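Side-chain contacts in geobacter metallireducens SMUG1 (Geobacter metallireducens, PDB 5H9I), which belongs to the uracil-DNA glycosylase superfamily and, in this model, binds xanthine in a pocket: residues 9-14 / 32-37; 39-44 / 65-70; 54-59 / 172-177; 58-63 / 153-158; 139-144 / 164-169. All blocks are in the same frame, centred on the assembly; numbering follows the deposited sequence.

Contact 1. Residues 9-14 / 32-37; sequences AISDAL and NPLLYA
L34 reaches the backbone of S11 with one methyl, L34 CD1 lying 3.7 Å from S11 O. The amide of N32, the N-cap of helix 33-36, takes L34 N from above its plane: L34 N to N32 OD1 is 3.0 Å, with the donor 45° out of the carbonyl plane. The ring of Y36 turns one face to its own helix, with P33 CA over its centre. Across to helix 7-19, L34 spreads both branches. CD1 also meets L14 CD2 at 4.3 Å, while CD2 points to S11 OG, 4.2 Å away. L34 CG stands beside its backbone N (chi1 -56°), which carries both methyls toward helix 7-19. S11 OG has its polar partner in H41 NE2, and D12 OD2 forms a salt bridge with R38. A water gives a hydrogen to L34 O at 3.1 Å and reaches D12 OD1 weakly. The L34 methyls thus rest on S11 and L14, while the polar atoms bond to partners other than the facing segment.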
# COMPACT_ATOMS: atom_id res chain seq x y z
N ALA A 9 1.99 -13.78 7.42
CA ALA A 9 0.90 -14.80 7.20
C ALA A 9 -0.28 -14.20 6.43
O ALA A 9 -0.90 -14.80 5.53
CB ALA A 9 0.41 -15.33 8.50
N ILE A 10 -0.65 -12.99 6.84
CA ILE A 10 -1.73 -12.29 6.20
C ILE A 10 -1.41 -12.02 4.73
O ILE A 10 -2.23 -12.22 3.90
CB ILE A 10 -2.04 -10.97 6.94
CG1 ILE A 10 -2.60 -11.29 8.33
CG2 ILE A 10 -3.06 -10.13 6.17
CD1 ILE A 10 -2.71 -10.13 9.29
N SER A 11 -0.20 -11.56 4.43
CA SER A 11 0.15 -11.27 3.05
C SER A 11 0.20 -12.57 2.22
O SER A 11 -0.17 -12.58 1.08
CB SER A 11 1.49 -10.45 2.88
OG SER A 11 1.32 -9.00 2.94
N ASP A 12 0.72 -13.63 2.82
CA ASP A 12 0.79 -14.90 2.08
C ASP A 12 -0.61 -15.43 1.78
O ASP A 12 -0.84 -15.90 0.71
CB ASP A 12 1.67 -15.91 2.81
CG ASP A 12 3.20 -15.59 2.69
OD1 ASP A 12 3.64 -14.88 1.79
OD2 ASP A 12 3.94 -16.06 3.49
N ALA A 13 -1.53 -15.27 2.72
CA ALA A 13 -2.95 -15.73 2.56
C ALA A 13 -3.58 -14.88 1.48
O ALA A 13 -4.30 -15.36 0.60
CB ALA A 13 -3.70 -15.61 3.80
N LEU A 14 -3.39 -13.56 1.52
CA LEU A 14 -3.86 -12.69 0.46
C LEU A 14 -3.35 -13.12 -0.93
O LEU A 14 -4.04 -13.15 -1.88
CB LEU A 14 -3.56 -11.24 0.78
CG LEU A 14 -3.94 -10.18 -0.28
CD1 LEU A 14 -5.46 -10.26 -0.61
CD2 LEU A 14 -3.52 -8.78 0.21
N ASN A 32 2.07 -8.94 -9.19
CA ASN A 32 1.91 -9.21 -7.74
C ASN A 32 3.26 -9.19 -7.01
O ASN A 32 3.99 -10.18 -6.90
CB ASN A 32 1.22 -10.52 -7.53
CG ASN A 32 0.86 -10.72 -6.09
OD1 ASN A 32 1.20 -9.88 -5.24
ND2 ASN A 32 0.04 -11.76 -5.87
N PRO A 33 3.65 -7.99 -6.50
CA PRO A 33 4.92 -7.78 -5.82
C PRO A 33 5.01 -8.68 -4.55
O PRO A 33 6.13 -8.85 -4.04
CB PRO A 33 5.01 -6.28 -5.55
CG PRO A 33 3.72 -5.81 -5.95
CD PRO A 33 2.93 -6.72 -6.74
N LEU A 34 3.88 -9.17 -4.05
CA LEU A 34 3.95 -10.08 -2.90
C LEU A 34 4.66 -11.30 -3.27
O LEU A 34 5.23 -11.99 -2.39
CB LEU A 34 2.55 -10.44 -2.37
CG LEU A 34 1.65 -9.34 -1.97
CD1 LEU A 34 0.35 -9.79 -1.33
CD2 LEU A 34 2.35 -8.33 -1.04
N LEU A 35 4.71 -11.63 -4.56
CA LEU A 35 5.41 -12.81 -5.05
C LEU A 35 6.79 -12.51 -5.57
O LEU A 35 7.74 -13.21 -5.25
CB LEU A 35 4.55 -13.48 -6.11
CG LEU A 35 3.14 -13.86 -5.77
CD1 LEU A 35 2.38 -14.51 -6.94
CD2 LEU A 35 3.15 -14.82 -4.64
N TYR A 36 6.95 -11.48 -6.38
CA TYR A 36 8.24 -11.20 -6.97
C TYR A 36 9.18 -10.30 -6.19
O TYR A 36 10.32 -10.22 -6.48
CB TYR A 36 8.07 -10.71 -8.43
CG TYR A 36 7.43 -9.36 -8.62
CD1 TYR A 36 8.15 -8.22 -8.37
CD2 TYR A 36 6.17 -9.24 -9.10
CE1 TYR A 36 7.59 -7.00 -8.58
CE2 TYR A 36 5.62 -8.02 -9.32
CZ TYR A 36 6.32 -6.90 -9.04
OH TYR A 36 5.78 -5.70 -9.28
N ALA A 37 8.64 -9.65 -5.17
CA ALA A 37 9.44 -8.81 -4.28
C ALA A 37 9.17 -9.21 -2.84
O ALA A 37 9.04 -8.41 -1.98
CB ALA A 37 9.13 -7.34 -4.49
O HOH W 1 4.44 -11.76 0.60

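Contact 2. Residues 39-44 / 65-70; sequences EPHVAY and WGMAQT
Helix 38-48 packs against the short helix 67-70 beside the xanthine pocket, with P40 and H41 on one side and M67 and T70 on the other. M67 also touches the xanthine, so the contact borders the ligand site. The ring of P40 sits against the backbone at the end of the short helix: P40 CB is 3.3 Å from T70 O, and P40 CG follows at 3.6 Å from the same oxygen. This is a close approach of C-H groups to a carbonyl, with no hydrogen bond between the segments.

The second meeting is between M67 and H41. M67 runs out fully extended, its CG anti to the backbone N (chi1 179°) and the chain straight through chi3 at 175°. That delivers the terminal methyl to the imidazole, with M67 CE 4.1 Å from H41 ND1 and almost as near to CE1. The two side chains cross obliquely. The ring itself is held at both nitrogens, ND1 by G71 O and NE2 by S11. T70 OG1 is bonded to G75 O and V72 N, in the chain just after the helix.

H41 ND1 most likely carries a hydrogen, because G71 O can only accept. Bonds at both nitrogens hold the rotation of the imidazole, and the methionine methyl packs against a ring whose orientation they maintain.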
# COMPACT_ATOMS: atom_id res chain seq x y z
N GLU A 39 11.03 -10.86 -0.54
CA GLU A 39 12.06 -10.66 0.48
C GLU A 39 12.01 -9.24 0.99
O GLU A 39 11.93 -9.02 2.20
CB GLU A 39 13.49 -11.14 0.08
CG GLU A 39 13.45 -12.64 -0.03
CD GLU A 39 14.78 -13.27 -0.33
OE1 GLU A 39 15.65 -12.53 -0.76
OE2 GLU A 39 14.83 -14.48 0.00
N PRO A 40 12.00 -8.24 0.10
CA PRO A 40 11.94 -6.86 0.67
C PRO A 40 10.56 -6.56 1.32
O PRO A 40 10.50 -5.84 2.34
CB PRO A 40 12.24 -5.95 -0.48
CG PRO A 40 12.12 -6.85 -1.69
CD PRO A 40 12.42 -8.23 -1.31
N HIS A 41 9.50 -7.14 0.78
CA HIS A 41 8.18 -6.92 1.41
C HIS A 41 8.14 -7.51 2.82
O HIS A 41 7.70 -6.84 3.74
CB HIS A 41 7.14 -7.57 0.55
CG HIS A 41 5.74 -7.40 1.07
ND1 HIS A 41 5.09 -6.16 1.07
CD2 HIS A 41 4.91 -8.24 1.70
CE1 HIS A 41 3.91 -6.31 1.63
NE2 HIS A 41 3.77 -7.55 2.03
N VAL A 42 8.59 -8.76 2.97
CA VAL A 42 8.61 -9.35 4.30
C VAL A 42 9.58 -8.64 5.23
O VAL A 42 9.33 -8.58 6.44
CB VAL A 42 8.86 -10.88 4.15
CG1 VAL A 42 9.08 -11.50 5.52
CG2 VAL A 42 7.67 -11.54 3.45
N ALA A 43 10.72 -8.14 4.73
CA ALA A 43 11.55 -7.29 5.51
C ALA A 43 10.79 -6.09 6.12
O ALA A 43 10.91 -5.79 7.28
CB ALA A 43 12.80 -6.82 4.73
N TYR A 44 10.02 -5.45 5.25
CA TYR A 44 9.27 -4.27 5.72
C TYR A 44 8.22 -4.72 6.75
O TYR A 44 8.11 -4.13 7.83
CB TYR A 44 8.56 -3.65 4.50
CG TYR A 44 7.53 -2.59 4.82
CD1 TYR A 44 7.93 -1.38 5.36
CD2 TYR A 44 6.18 -2.84 4.60
CE1 TYR A 44 7.01 -0.37 5.67
CE2 TYR A 44 5.25 -1.82 4.95
CZ TYR A 44 5.70 -0.63 5.48
OH TYR A 44 4.76 0.32 5.86
N TRP A 65 6.45 2.62 -10.08
CA TRP A 65 7.81 2.93 -9.78
C TRP A 65 8.15 2.89 -8.28
O TRP A 65 9.29 3.08 -7.91
CB TRP A 65 8.25 4.32 -10.35
CG TRP A 65 7.72 4.64 -11.73
CD1 TRP A 65 6.96 5.72 -12.10
CD2 TRP A 65 7.82 3.81 -12.88
NE1 TRP A 65 6.59 5.61 -13.41
CE2 TRP A 65 7.15 4.47 -13.92
CE3 TRP A 65 8.49 2.65 -13.12
CZ2 TRP A 65 7.07 3.95 -15.19
CZ3 TRP A 65 8.38 2.10 -14.43
CH2 TRP A 65 7.67 2.80 -15.41
N GLY A 66 7.13 2.45 -7.53
CA GLY A 66 7.28 2.41 -6.07
C GLY A 66 7.16 0.99 -5.57
O GLY A 66 8.08 0.20 -5.74
N MET A 67 5.98 0.66 -5.05
CA MET A 67 5.78 -0.71 -4.47
C MET A 67 5.99 -1.81 -5.58
O MET A 67 6.42 -2.89 -5.28
CB MET A 67 4.42 -0.87 -3.80
CG MET A 67 4.27 -2.23 -3.29
SD MET A 67 2.94 -2.36 -2.09
CE MET A 67 2.87 -4.11 -1.75
N ALA A 68 5.66 -1.45 -6.85
CA ALA A 68 5.83 -2.51 -7.93
C ALA A 68 7.27 -2.80 -8.10
O ALA A 68 7.59 -3.82 -8.78
CB ALA A 68 5.20 -2.04 -9.20
N GLN A 69 8.21 -1.96 -7.66
CA GLN A 69 9.64 -2.12 -7.74
C GLN A 69 10.25 -2.66 -6.47
O GLN A 69 11.21 -3.46 -6.49
CB GLN A 69 10.39 -0.86 -8.15
CG GLN A 69 9.86 -0.17 -9.38
CD GLN A 69 10.20 -0.92 -10.70
OE1 GLN A 69 11.26 -1.53 -10.76
NE2 GLN A 69 9.34 -0.90 -11.62
N THR A 70 9.76 -2.19 -5.30
CA THR A 70 10.48 -2.44 -4.05
C THR A 70 9.73 -3.38 -3.15
O THR A 70 10.30 -3.82 -2.11
CB THR A 70 10.67 -1.06 -3.32
OG1 THR A 70 9.41 -0.54 -2.97
CG2 THR A 70 11.56 -0.13 -4.05

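Contact 3. Residues 54-59 / 172-177; sequences EVLFVG and LALRRT
L56 and L174 cross at a slant, as do V58 and L174, while L56 and T177 meet at about a right angle, and these four side chains fill the space between strand 55-59 and helix 160-181. L56 CD2 is the shared tip: it lies 4.1 Å from L174 CD1 and 3.9 Å from T177 CG2. L174 CD1 in turn reaches V58 CG2 at 4.1 Å, so one leucine methyl of the helix meets residues two apart on the strand. L56 and V58 point from the same face of the strand, and L174 and T177 lie one turn apart on the helix.

The segments run nearly antiparallel, at 163°, with their axes 11.6 Å apart at closest approach. This is helix-on-sheet packing in an alpha/beta fold: strand 55-59 is an inner strand of the parallel sheet, and helix 160-181 lies over it before leading to the neighbouring strand 185-189. C197 of helix 191-201 adds to the same apolar layer, touching both V58 and L174.

T177 is turned so that its methyl, anti to the backbone N, faces L56, while OG1 looks back along the helix and donates to A173 O at 2.8 Å. T177 N reaches that carbonyl too, from the opposite face of its plane. The hydroxyl is thus satisfied inside its own helix, and what remains for the strand is a purely apolar interface of methyl groups.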
# COMPACT_ATOMS: atom_id res chain seq x y z
N GLU A 54 -1.12 2.23 16.82
CA GLU A 54 -2.26 3.09 17.08
C GLU A 54 -3.01 3.49 15.82
O GLU A 54 -4.28 3.68 15.82
CB GLU A 54 -1.81 4.34 17.82
CG GLU A 54 -1.26 4.06 19.19
CD GLU A 54 -0.88 5.37 19.92
OE1 GLU A 54 -0.25 5.17 21.00
OE2 GLU A 54 -1.16 6.54 19.39
N VAL A 55 -2.32 3.61 14.69
CA VAL A 55 -2.86 4.15 13.46
C VAL A 55 -2.34 3.37 12.30
O VAL A 55 -1.13 3.17 12.19
CB VAL A 55 -2.52 5.61 13.26
CG1 VAL A 55 -3.00 6.21 11.97
CG2 VAL A 55 -2.96 6.47 14.49
N LEU A 56 -3.22 2.99 11.38
CA LEU A 56 -2.91 2.31 10.11
C LEU A 56 -3.24 3.17 8.92
O LEU A 56 -4.42 3.52 8.80
CB LEU A 56 -3.65 1.01 10.02
CG LEU A 56 -3.46 0.22 8.75
CD1 LEU A 56 -2.04 -0.21 8.56
CD2 LEU A 56 -4.36 -0.99 8.72
N PHE A 57 -2.30 3.54 8.09
CA PHE A 57 -2.54 4.18 6.84
C PHE A 57 -2.76 3.11 5.80
O PHE A 57 -2.00 2.12 5.78
CB PHE A 57 -1.34 5.06 6.45
CG PHE A 57 -1.19 6.31 7.20
CD1 PHE A 57 -1.99 7.43 7.01
CD2 PHE A 57 -0.23 6.39 8.22
CE1 PHE A 57 -1.81 8.58 7.75
CE2 PHE A 57 -0.03 7.53 8.93
CZ PHE A 57 -0.85 8.63 8.69
N VAL A 58 -3.73 3.27 4.90
CA VAL A 58 -4.06 2.34 3.88
C VAL A 58 -4.12 3.03 2.53
O VAL A 58 -4.87 3.99 2.32
CB VAL A 58 -5.42 1.66 4.12
CG1 VAL A 58 -5.79 0.67 3.07
CG2 VAL A 58 -5.39 1.07 5.50
N GLY A 59 -3.20 2.63 1.63
CA GLY A 59 -3.24 3.12 0.23
C GLY A 59 -4.13 2.23 -0.60
O GLY A 59 -4.69 1.30 -0.12
N LEU A 172 -10.86 -9.02 3.42
CA LEU A 172 -10.50 -10.01 4.42
C LEU A 172 -9.05 -9.75 4.99
O LEU A 172 -8.85 -9.75 6.20
CB LEU A 172 -10.56 -11.42 3.85
CG LEU A 172 -9.95 -12.57 4.69
CD1 LEU A 172 -10.65 -12.64 6.03
CD2 LEU A 172 -10.06 -13.85 3.89
N ALA A 173 -8.14 -9.42 4.05
CA ALA A 173 -6.75 -9.16 4.49
C ALA A 173 -6.75 -7.91 5.38
O ALA A 173 -5.99 -7.81 6.32
CB ALA A 173 -5.83 -8.99 3.30
N LEU A 174 -7.53 -6.89 5.02
CA LEU A 174 -7.56 -5.69 5.81
C LEU A 174 -8.13 -5.88 7.24
O LEU A 174 -7.62 -5.42 8.20
CB LEU A 174 -8.31 -4.52 5.08
CG LEU A 174 -8.41 -3.21 5.76
CD1 LEU A 174 -7.07 -2.63 6.19
CD2 LEU A 174 -9.22 -2.24 4.82
N ARG A 175 -9.28 -6.65 7.28
CA ARG A 175 -9.78 -7.01 8.55
C ARG A 175 -8.76 -7.80 9.42
O ARG A 175 -8.62 -7.48 10.58
CB ARG A 175 -11.08 -7.82 8.43
CG ARG A 175 -12.28 -6.98 8.06
CD ARG A 175 -13.53 -7.77 8.05
NE ARG A 175 -13.67 -8.71 6.97
CZ ARG A 175 -14.22 -8.40 5.79
NH1 ARG A 175 -14.69 -7.21 5.54
NH2 ARG A 175 -14.29 -9.35 4.87
N ARG A 176 -8.06 -8.77 8.80
CA ARG A 176 -7.06 -9.48 9.52
C ARG A 176 -5.93 -8.54 10.02
O ARG A 176 -5.47 -8.70 11.16
CB ARG A 176 -6.45 -10.54 8.63
CG ARG A 176 -7.37 -11.75 8.40
CD ARG A 176 -6.87 -12.62 7.37
NE ARG A 176 -7.56 -13.93 7.40
CZ ARG A 176 -7.51 -14.81 6.43
NH1 ARG A 176 -6.90 -14.62 5.27
NH2 ARG A 176 -8.18 -15.97 6.67
N THR A 177 -5.55 -7.60 9.19
CA THR A 177 -4.51 -6.63 9.57
C THR A 177 -4.91 -5.84 10.78
O THR A 177 -4.15 -5.56 11.73
CB THR A 177 -4.15 -5.76 8.36
OG1 THR A 177 -3.71 -6.57 7.29
CG2 THR A 177 -3.14 -4.72 8.77

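Contact 4. Residues 58-63 / 153-158; sequences VGMNPG and ITPDKL. With XAN (xanthine), chain B.
M60 and N61 both pack on the CD-CG side of P155, and their backbone N atoms bond xanthine. M60 SD, above one face and out past the ring's rim, lies 4.0 Å from P155 CD; the chain turns about the CG-SD bond (chi3 73°), which carries M60 CE to within 3.8 Å of T154 CG2. The amide of N61 sits beside the same proline carbon, its OD1 3.6 Å from P155 CD. M60 N donates to xanthine O6 at 2.9 Å, and N61 N adds a weak, longer bond to that oxygen. These residues follow strand 55-59, at the carboxyl end of the parallel sheet, where the superfamily pocket opens; the 153-158 loop backs them from the far side. Further out, N61 ND2 is occupied twice, by L143 O and by a water 2.9 Å away that sits between it and I153 O. F192 of helix 191-201 flanks M60 and D156. P155 starts a 3-10 turn, 155-157, with K157 N bonded to T154 O; Q163 NE2 of helix 160-181 bonds to P155 O.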
# COMPACT_ATOMS: atom_id res chain seq x y z
N VAL A 58 -3.73 3.27 4.90
CA VAL A 58 -4.06 2.34 3.88
C VAL A 58 -4.12 3.03 2.53
O VAL A 58 -4.87 3.99 2.32
CB VAL A 58 -5.42 1.66 4.12
CG1 VAL A 58 -5.79 0.67 3.07
CG2 VAL A 58 -5.39 1.07 5.50
N GLY A 59 -3.20 2.63 1.63
CA GLY A 59 -3.24 3.12 0.23
C GLY A 59 -4.13 2.23 -0.60
O GLY A 59 -4.69 1.30 -0.12
N MET A 60 -4.19 2.54 -1.84
CA MET A 60 -5.04 1.81 -2.77
C MET A 60 -4.31 0.65 -3.40
O MET A 60 -4.64 -0.46 -3.17
CB MET A 60 -5.56 2.77 -3.85
CG MET A 60 -6.39 2.12 -4.96
SD MET A 60 -7.06 3.36 -6.24
CE MET A 60 -5.54 3.66 -7.02
N ASN A 61 -3.32 0.92 -4.23
CA ASN A 61 -2.57 -0.13 -4.85
C ASN A 61 -1.22 0.40 -5.36
O ASN A 61 -1.03 1.59 -5.32
CB ASN A 61 -3.39 -0.88 -5.98
CG ASN A 61 -3.39 -0.17 -7.31
OD1 ASN A 61 -3.65 1.04 -7.41
ND2 ASN A 61 -3.12 -0.94 -8.37
N PRO A 62 -0.28 -0.47 -5.73
CA PRO A 62 1.05 0.03 -6.06
C PRO A 62 1.16 0.99 -7.21
O PRO A 62 0.34 0.92 -8.16
CB PRO A 62 1.77 -1.24 -6.49
CG PRO A 62 1.13 -2.36 -5.66
CD PRO A 62 -0.33 -1.95 -5.68
N GLY A 63 2.09 1.93 -7.12
CA GLY A 63 2.48 2.67 -8.32
C GLY A 63 3.56 1.86 -8.96
O GLY A 63 4.35 1.10 -8.36
N ILE A 153 -4.44 0.55 -14.81
CA ILE A 153 -5.86 0.36 -14.62
C ILE A 153 -6.04 0.36 -13.09
O ILE A 153 -5.63 -0.60 -12.45
CB ILE A 153 -6.46 -0.94 -15.19
CG1 ILE A 153 -6.18 -1.13 -16.72
CG2 ILE A 153 -7.92 -1.08 -14.85
CD1 ILE A 153 -6.44 -2.54 -17.22
N THR A 154 -6.61 1.42 -12.51
CA THR A 154 -6.90 1.43 -11.06
C THR A 154 -8.00 0.51 -10.73
O THR A 154 -8.83 0.21 -11.52
CB THR A 154 -7.23 2.87 -10.60
OG1 THR A 154 -8.30 3.40 -11.39
CG2 THR A 154 -6.05 3.68 -10.79
N PRO A 155 -8.03 -0.05 -9.50
CA PRO A 155 -9.00 -1.11 -9.26
C PRO A 155 -10.49 -0.72 -9.26
O PRO A 155 -11.34 -1.59 -9.47
CB PRO A 155 -8.61 -1.65 -7.88
CG PRO A 155 -7.36 -1.00 -7.56
CD PRO A 155 -6.97 0.05 -8.51
N ASP A 156 -10.77 0.55 -9.09
CA ASP A 156 -12.10 1.05 -9.23
C ASP A 156 -12.66 0.87 -10.68
O ASP A 156 -13.88 0.84 -10.85
CB ASP A 156 -12.11 2.52 -8.80
CG ASP A 156 -11.29 3.40 -9.73
OD1 ASP A 156 -10.06 3.30 -9.62
OD2 ASP A 156 -11.85 4.15 -10.59
N LYS A 157 -11.79 0.74 -11.71
CA LYS A 157 -12.17 0.66 -13.14
C LYS A 157 -12.24 -0.78 -13.70
O LYS A 157 -12.41 -0.99 -14.91
CB LYS A 157 -11.19 1.48 -13.99
CG LYS A 157 -11.04 2.94 -13.52
CD LYS A 157 -9.98 3.79 -14.29
CE LYS A 157 -8.63 3.07 -14.55
NZ LYS A 157 -7.37 3.89 -14.56
N LEU A 158 -12.12 -1.77 -12.82
CA LEU A 158 -12.33 -3.16 -13.18
C LEU A 158 -13.82 -3.46 -13.34
O LEU A 158 -14.66 -2.89 -12.63
CB LEU A 158 -11.77 -4.13 -12.12
CG LEU A 158 -10.23 -3.97 -11.85
CD1 LEU A 158 -9.74 -4.79 -10.66
CD2 LEU A 158 -9.37 -4.26 -13.05
N9 XAN B . 1.77 5.44 -5.01
C4 XAN B . 1.32 4.49 -4.25
N3 XAN B . 1.87 3.45 -3.61
C2 XAN B . 1.14 2.68 -2.94
O2 XAN B . 1.65 1.72 -2.42
N1 XAN B . -0.17 2.87 -2.76
C6 XAN B . -0.83 3.85 -3.30
O6 XAN B . -2.05 4.01 -3.19
C5 XAN B . -0.10 4.71 -4.13
N7 XAN B . -0.41 5.78 -4.83
C8 XAN B . 0.72 6.23 -5.36
O HOH W 2 -2.97 -0.81 -11.22

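Contact 5. Residues 139-144 / 164-169; sequences NYCPLL and EPLFAA. With XAN (xanthine), chain B.
Y140 and F167 form an offset edge-to-face pair where the loop after strand 135-139 of the alpha/beta core packs on helix 160-181. The edge of Y140 points to the face of F167, the centroids lie 5.8 Å apart and the planes stand at 74°. With its CG anti to the backbone N (chi1 177°), Y140 reaches out to the helix, and its OH comes 3.4 Å from F167 CB. That hydroxyl is bonded to D171 OD1 and accepts from R196 NE, which fixes the end of the ring.

The apolar part centres on one methyl: L166 CD1 is 4.0 Å from L143 CD1 and 4.1 Å from C141 SG, L143 and L166 sliding past each other in opposite directions.

At the ligand, N139, the last residue of strand 135-139, pairs its amide with xanthine in two bonds: xanthine N1 donates to N139 OD1 at 2.7 Å, nearly straight at 167°, while N139 ND2 donates to xanthine O2 at 2.6 Å.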
# COMPACT_ATOMS: atom_id res chain seq x y z
N ASN A 139 -1.06 -1.33 1.72
CA ASN A 139 -2.01 -1.09 0.63
C ASN A 139 -3.21 -2.02 0.78
O ASN A 139 -3.03 -3.17 1.12
CB ASN A 139 -1.38 -1.42 -0.73
CG ASN A 139 -0.81 -0.22 -1.37
OD1 ASN A 139 -1.21 0.90 -1.15
ND2 ASN A 139 0.33 -0.45 -2.10
N TYR A 140 -4.35 -1.55 0.36
CA TYR A 140 -5.55 -2.37 0.29
C TYR A 140 -5.38 -3.48 -0.73
O TYR A 140 -5.73 -4.62 -0.43
CB TYR A 140 -6.67 -1.45 -0.12
CG TYR A 140 -8.01 -2.16 -0.32
CD1 TYR A 140 -8.67 -2.67 0.73
CD2 TYR A 140 -8.48 -2.41 -1.61
CE1 TYR A 140 -9.87 -3.39 0.55
CE2 TYR A 140 -9.62 -3.09 -1.81
CZ TYR A 140 -10.33 -3.52 -0.75
OH TYR A 140 -11.50 -4.23 -0.96
N CYS A 141 -4.87 -3.12 -1.92
CA CYS A 141 -4.70 -4.09 -3.02
C CYS A 141 -3.26 -4.11 -3.41
O CYS A 141 -2.69 -3.10 -3.67
CB CYS A 141 -5.62 -3.64 -4.16
SG CYS A 141 -5.41 -4.65 -5.66
N PRO A 142 -2.64 -5.28 -3.36
CA PRO A 142 -1.22 -5.34 -3.71
C PRO A 142 -0.92 -5.50 -5.19
O PRO A 142 0.26 -5.46 -5.55
CB PRO A 142 -0.78 -6.56 -2.98
CG PRO A 142 -1.93 -7.47 -3.06
CD PRO A 142 -3.13 -6.57 -2.80
N LEU A 143 -1.93 -5.66 -6.01
CA LEU A 143 -1.73 -5.93 -7.45
C LEU A 143 -1.68 -4.68 -8.24
O LEU A 143 -2.44 -3.72 -7.93
CB LEU A 143 -2.91 -6.74 -7.88
CG LEU A 143 -3.11 -8.09 -7.27
CD1 LEU A 143 -4.39 -8.73 -7.83
CD2 LEU A 143 -1.92 -9.00 -7.34
N LEU A 144 -0.89 -4.67 -9.32
CA LEU A 144 -0.89 -3.61 -10.34
C LEU A 144 -1.53 -4.20 -11.65
O LEU A 144 -1.22 -5.32 -11.95
CB LEU A 144 0.53 -3.19 -10.62
CG LEU A 144 0.72 -2.02 -11.53
CD1 LEU A 144 0.69 -0.72 -10.76
CD2 LEU A 144 1.99 -2.06 -12.34
N GLU A 164 -15.60 -7.68 -7.60
CA GLU A 164 -16.14 -8.21 -6.37
C GLU A 164 -15.26 -9.30 -5.71
O GLU A 164 -15.07 -9.22 -4.50
CB GLU A 164 -17.61 -8.71 -6.59
CG GLU A 164 -18.62 -7.61 -6.83
CD GLU A 164 -20.01 -8.18 -7.13
OE1 GLU A 164 -20.16 -9.42 -7.23
OE2 GLU A 164 -20.95 -7.33 -7.29
N PRO A 165 -14.69 -10.25 -6.40
CA PRO A 165 -13.90 -11.24 -5.70
C PRO A 165 -12.52 -10.65 -5.25
O PRO A 165 -12.03 -11.08 -4.22
CB PRO A 165 -13.74 -12.42 -6.72
CG PRO A 165 -14.29 -11.88 -7.94
CD PRO A 165 -15.19 -10.77 -7.69
N LEU A 166 -12.07 -9.66 -6.00
CA LEU A 166 -10.78 -8.97 -5.65
C LEU A 166 -11.03 -8.27 -4.32
O LEU A 166 -10.26 -8.42 -3.34
CB LEU A 166 -10.37 -7.99 -6.71
CG LEU A 166 -9.19 -7.05 -6.35
CD1 LEU A 166 -7.92 -7.82 -6.16
CD2 LEU A 166 -9.06 -5.93 -7.37
N PHE A 167 -12.11 -7.51 -4.22
CA PHE A 167 -12.41 -6.75 -3.02
C PHE A 167 -12.72 -7.67 -1.86
O PHE A 167 -12.38 -7.38 -0.69
CB PHE A 167 -13.52 -5.71 -3.21
CG PHE A 167 -13.17 -4.50 -4.11
CD1 PHE A 167 -12.01 -4.36 -4.69
CD2 PHE A 167 -14.10 -3.52 -4.30
CE1 PHE A 167 -11.70 -3.33 -5.54
CE2 PHE A 167 -13.80 -2.44 -5.10
CZ PHE A 167 -12.61 -2.34 -5.71
N ALA A 168 -13.35 -8.82 -2.11
CA ALA A 168 -13.59 -9.76 -1.03
C ALA A 168 -12.28 -10.23 -0.39
O ALA A 168 -12.21 -10.23 0.85
CB ALA A 168 -14.32 -11.00 -1.47
N ALA A 169 -11.29 -10.53 -1.23
CA ALA A 169 -10.00 -11.01 -0.74
C ALA A 169 -9.24 -9.84 0.05
O ALA A 169 -8.70 -10.07 1.11
CB ALA A 169 -9.14 -11.51 -1.86
N9 XAN B . 1.77 5.44 -5.01
C4 XAN B . 1.32 4.49 -4.25
N3 XAN B . 1.87 3.45 -3.61
C2 XAN B . 1.14 2.68 -2.94
O2 XAN B . 1.65 1.72 -2.42
N1 XAN B . -0.17 2.87 -2.76
C6 XAN B . -0.83 3.85 -3.30
O6 XAN B . -2.05 4.01 -3.19
C5 XAN B . -0.10 4.71 -4.13
N7 XAN B . -0.41 5.78 -4.83
C8 XAN B . 0.72 6.23 -5.36

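Overall arrangement
Contacts 1, 2, 3 and 5 are buried; contact 4 is only partly so and has the exposed D156 at its margin. Contacts 3 and 4 share strand 55-59, its middle going to the helix and its end to the ligand, and contacts 3 and 5 use successive parts of helix 160-181. Contact 1 touches contact 5 where L34 CD1 packs on P142 CG, and contact 3 where I10 rests on R176 and T177. The chemistry shifts with place: methyl packing in contact 3, leucine methyls on a serine and a leucine in contact 1, and mixed surfaces around xanthine in contacts 2, 4 and 5. M67 SD packs on N139 ND2, joining contacts 2 and 5 at the pocket.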